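Local atomic coordinates of replication protein A (Methanococcus maripaludis, PDB entry 3E0E), a protein that probably binds DNA through domains such as the single OB-fold domain that makes up this chain. Residues A18-Y24 / K40-K45; E71-Y75 / I85-N89. All coordinates share one frame; numbering follows the deposited sequence.

Contact 1 of 2, residues A18-Y24 / K40-K45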
# COMPACT_ATOMS: atom_id res chain seq x y z
N ALA A 18 -0.55 0.97 8.33
CA ALA A 18 -1.01 -0.40 8.32
C ALA A 18 0.07 -1.46 8.24
O ALA A 18 1.17 -1.23 7.76
CB ALA A 18 -1.99 -0.58 7.17
N GLU A 19 -0.29 -2.65 8.70
CA GLU A 19 0.58 -3.81 8.68
C GLU A 19 0.58 -4.45 7.30
O GLU A 19 -0.46 -4.60 6.67
CB GLU A 19 0.07 -4.84 9.71
CG GLU A 19 0.65 -6.23 9.54
CD GLU A 19 -0.05 -7.27 10.40
OE1 GLU A 19 0.30 -8.46 10.28
OE2 GLU A 19 -0.95 -6.90 11.18
N VAL A 20 1.77 -4.82 6.83
CA VAL A 20 1.89 -5.49 5.54
C VAL A 20 1.63 -6.96 5.84
O VAL A 20 2.45 -7.64 6.45
CB VAL A 20 3.31 -5.30 4.94
CG1 VAL A 20 3.42 -6.07 3.63
CG2 VAL A 20 3.58 -3.81 4.71
N VAL A 21 0.46 -7.45 5.43
CA VAL A 21 0.07 -8.84 5.66
C VAL A 21 0.67 -9.73 4.58
O VAL A 21 0.96 -10.91 4.81
CB VAL A 21 -1.45 -8.99 5.64
CG1 VAL A 21 -1.84 -10.45 5.85
CG2 VAL A 21 -2.07 -8.10 6.71
N THR A 22 0.83 -9.16 3.40
CA THR A 22 1.40 -9.91 2.29
C THR A 22 2.05 -8.97 1.31
O THR A 22 1.63 -7.82 1.15
CB THR A 22 0.33 -10.73 1.54
OG1 THR A 22 -0.41 -11.53 2.48
CG2 THR A 22 0.98 -11.64 0.52
N ALA A 23 3.10 -9.45 0.66
CA ALA A 23 3.82 -8.69 -0.34
C ALA A 23 3.96 -9.67 -1.50
O ALA A 23 4.55 -10.73 -1.35
CB ALA A 23 5.19 -8.28 0.18
N TYR A 24 3.39 -9.32 -2.65
CA TYR A 24 3.44 -10.22 -3.80
C TYR A 24 4.63 -9.95 -4.71
O TYR A 24 5.27 -8.90 -4.62
CB TYR A 24 2.13 -10.13 -4.58
CG TYR A 24 0.94 -10.46 -3.71
CD1 TYR A 24 0.24 -9.45 -3.04
CD2 TYR A 24 0.54 -11.78 -3.51
CE1 TYR A 24 -0.81 -9.75 -2.19
CE2 TYR A 24 -0.51 -12.09 -2.65
CZ TYR A 24 -1.18 -11.08 -1.99
OH TYR A 24 -2.21 -11.38 -1.13
N LYS A 40 4.15 -3.84 -7.72
CA LYS A 40 4.35 -4.71 -6.57
C LYS A 40 3.10 -4.50 -5.73
O LYS A 40 2.84 -3.39 -5.28
CB LYS A 40 5.60 -4.30 -5.78
CG LYS A 40 6.49 -5.46 -5.35
CD LYS A 40 6.58 -5.61 -3.83
CE LYS A 40 7.33 -4.46 -3.16
NZ LYS A 40 8.78 -4.74 -2.96
N SER A 41 2.31 -5.56 -5.56
CA SER A 41 1.10 -5.46 -4.76
C SER A 41 1.35 -5.83 -3.30
O SER A 41 2.15 -6.71 -3.00
CB SER A 41 0.00 -6.36 -5.33
OG SER A 41 -0.34 -5.99 -6.65
N LEU A 42 0.64 -5.15 -2.41
CA LEU A 42 0.74 -5.40 -0.98
C LEU A 42 -0.66 -5.58 -0.44
O LEU A 42 -1.61 -5.02 -0.97
CB LEU A 42 1.36 -4.21 -0.24
CG LEU A 42 2.74 -3.71 -0.65
CD1 LEU A 42 3.16 -2.55 0.27
CD2 LEU A 42 3.73 -4.85 -0.56
N PHE A 43 -0.80 -6.40 0.60
CA PHE A 43 -2.10 -6.52 1.23
C PHE A 43 -1.86 -5.88 2.58
O PHE A 43 -1.02 -6.33 3.36
CB PHE A 43 -2.55 -7.98 1.38
CG PHE A 43 -4.02 -8.11 1.66
CD1 PHE A 43 -4.47 -8.56 2.89
CD2 PHE A 43 -4.95 -7.72 0.70
CE1 PHE A 43 -5.83 -8.63 3.17
CE2 PHE A 43 -6.32 -7.79 0.97
CZ PHE A 43 -6.76 -8.24 2.20
N LEU A 44 -2.60 -4.81 2.85
CA LEU A 44 -2.45 -4.04 4.07
C LEU A 44 -3.61 -4.22 5.02
O LEU A 44 -4.75 -4.39 4.59
CB LEU A 44 -2.31 -2.57 3.70
CG LEU A 44 -1.16 -2.28 2.73
CD1 LEU A 44 -1.34 -0.90 2.14
CD2 LEU A 44 0.17 -2.39 3.45
N LYS A 45 -3.34 -4.16 6.32
CA LYS A 45 -4.39 -4.33 7.31
C LYS A 45 -4.15 -3.50 8.56
O LYS A 45 -3.01 -3.29 8.96
CB LYS A 45 -4.49 -5.80 7.72
CG LYS A 45 -5.53 -6.08 8.80
CD LYS A 45 -5.52 -7.52 9.29
CE LYS A 45 -4.28 -7.82 10.13
NZ LYS A 45 -4.38 -9.14 10.82
O HOH W 1 -2.87 -4.78 11.83
O HOH W 2 -2.00 -9.55 12.26

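Contact 2 of 2, residues E71-Y75 / I85-N89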
# COMPACT_ATOMS: atom_id res chain seq x y z
N GLU A 71 3.62 3.47 6.70
CA GLU A 71 2.83 4.68 6.52
C GLU A 71 2.67 4.74 5.01
O GLU A 71 3.64 4.97 4.29
CB GLU A 71 3.60 5.91 7.01
CG GLU A 71 2.75 7.16 7.01
CD GLU A 71 3.45 8.35 7.63
OE1 GLU A 71 2.79 9.38 7.85
OE2 GLU A 71 4.67 8.24 7.89
N VAL A 72 1.45 4.52 4.55
CA VAL A 72 1.16 4.51 3.12
C VAL A 72 0.26 5.67 2.72
O VAL A 72 -0.86 5.77 3.21
CB VAL A 72 0.46 3.20 2.72
CG1 VAL A 72 0.20 3.19 1.23
CG2 VAL A 72 1.31 2.00 3.13
N SER A 73 0.75 6.52 1.83
CA SER A 73 -0.03 7.66 1.36
C SER A 73 -0.38 7.42 -0.10
O SER A 73 0.48 7.03 -0.87
CB SER A 73 0.78 8.95 1.49
OG SER A 73 1.17 9.18 2.83
N GLY A 74 -1.63 7.65 -0.47
CA GLY A 74 -2.00 7.42 -1.84
C GLY A 74 -3.43 7.78 -2.18
O GLY A 74 -4.13 8.40 -1.38
N TYR A 75 -3.85 7.36 -3.37
CA TYR A 75 -5.18 7.62 -3.89
C TYR A 75 -6.00 6.34 -3.84
O TYR A 75 -5.55 5.29 -4.29
CB TYR A 75 -5.07 8.10 -5.33
CG TYR A 75 -6.35 8.61 -5.93
CD1 TYR A 75 -6.84 9.87 -5.61
CD2 TYR A 75 -7.08 7.82 -6.82
CE1 TYR A 75 -8.02 10.35 -6.18
CE2 TYR A 75 -8.26 8.29 -7.39
CZ TYR A 75 -8.72 9.55 -7.06
OH TYR A 75 -9.88 10.03 -7.63
N ILE A 85 -5.53 1.11 -2.83
CA ILE A 85 -4.85 2.39 -2.69
C ILE A 85 -3.62 2.41 -3.58
O ILE A 85 -2.73 1.56 -3.45
CB ILE A 85 -4.48 2.65 -1.21
CG1 ILE A 85 -3.76 3.99 -1.08
CG2 ILE A 85 -3.64 1.50 -0.66
CD1 ILE A 85 -3.67 4.51 0.34
N SER A 86 -3.59 3.36 -4.50
CA SER A 86 -2.46 3.52 -5.41
C SER A 86 -1.47 4.33 -4.60
O SER A 86 -1.73 5.48 -4.25
CB SER A 86 -2.88 4.29 -6.67
OG SER A 86 -1.84 4.28 -7.63
N VAL A 87 -0.34 3.72 -4.28
CA VAL A 87 0.66 4.36 -3.44
C VAL A 87 1.47 5.48 -4.07
O VAL A 87 2.08 5.30 -5.14
CB VAL A 87 1.64 3.32 -2.87
CG1 VAL A 87 2.57 3.97 -1.86
CG2 VAL A 87 0.86 2.19 -2.21
N ASP A 88 1.45 6.63 -3.41
CA ASP A 88 2.21 7.80 -3.84
C ASP A 88 3.51 7.82 -3.04
O ASP A 88 4.57 8.16 -3.56
CB ASP A 88 1.44 9.09 -3.53
CG ASP A 88 0.24 9.28 -4.44
OD1 ASP A 88 -0.69 10.01 -4.05
OD2 ASP A 88 0.23 8.70 -5.55
N ASN A 89 3.42 7.43 -1.78
CA ASN A 89 4.59 7.40 -0.91
C ASN A 89 4.43 6.34 0.17
O ASN A 89 3.32 6.05 0.62
CB ASN A 89 4.78 8.77 -0.24
CG ASN A 89 6.02 8.83 0.63
OD1 ASN A 89 5.93 8.83 1.86
ND2 ASN A 89 7.18 8.86 -0.00
O HOH W 3 3.62 8.16 3.54

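Contact 1 of 2, residues A18-Y24 / K40-K45
V21 and T22 both stand opposite F43, a classic beta bulge in the antiparallel hairpin formed by strands 12-29 and 37-46 of the OB fold. Backbone bonds carry the pairing. E19 and K45 form a hydrogen-bonded pair, with E19 N 2.8 Å from K45 O and K45 N returning the bond to E19 O. At the bulge F43 O takes a short bond from V21 N (2.8 Å), nearly in line with its C=O, and a weak one from T22 N, while F43 N donates to T22 O. Beyond it, Y24 N donates to S41 O.

Apolar contacts fill the face of V20, A23, L42 and L44. L42 CD2 reaches A23 CB at 3.8 Å, and V20 CG2 meets L44 CD2 obliquely. This face turns inward, where L42 also packs on L55 of strand 49-56. V21, carried toward the partner strand by the bulge, sets CB at the edge of the F43 ring and presses CG2 tightly on K45 CB (3.5 Å). Y24 brings its ring edge to S41 O, and T22 CG2 lies over one ring face, offset toward the rim.

Charged groups gather at the E19 end. With CG anti to the backbone N (chi1 165° and 178°), E19 and K45 run side by side in the same direction. Their opposite charges probably attract, but with E19 OE2 4.1 Å from K45 NZ they stop short of a salt bridge. One water spans the gap, donating to E19 OE2 and accepting from K45 NZ at 2.8 Å.

Contact 2 of 2, residues E71-Y75 / I85-N89
V72 and V87 each hold CG1 anti to the backbone N, and their side chains cross at about a right angle, V72 CG1 meeting V87 CG2 at 3.6 Å. I85, extended through chi1 179° and chi2 165°, carries CD1 back to 3.8 Å from G74 N and also near V72 CG1. Cut back to an alanine, this side chain would lose CD1 and is likely to leave a gap beside V72 and G74. G74 comes so close to the partner strand, its CA 3.1 Å from S86 O, that a beta carbon would clash there.

The backbones pair antiparallel in the hairpin of strands 69-78 and 83-87 of the OB fold. Y75 and S86 exchange two bonds. At the turn of the chain a classic beta bulge sets D88 and N89 against S73: S73 O accepts from D88 N (2.7 Å) and from N89 N (3.1 Å), while S73 N donates to N89 O. A water accepts from S73 OG and donates to N89 OD1 and E71 O; S73 OG also bonds T15 OG1. Two N-H groups on one carbonyl thus keep the corner at D88 hydrogen-bonded while strand 83-87 gives way to strand 89-92.

Overall arrangement
Both contacts are antiparallel hairpins broken by a classic bulge, and strands 12-29 and 69-78, one from each, are neighbours in one curled sheet. Their centres lie about 12 Å apart and they meet inside, where L44 CD1 packs 4.0 Å from V72 CG2. V20, L42 and L44 in contact 1 and V72, I85 and V87 in contact 2 are buried; the waters lie by E19, K45, S73 and N89, all at least partly exposed. Contact 1 buries more surface (635 against 417 Å²) and adds the rings of F43 and Y24 and a water-bridged charge pair. In contact 2 the close approach depends on a glycine. Strand 49-56 touches both hairpins, helping to close the OB-fold barrel.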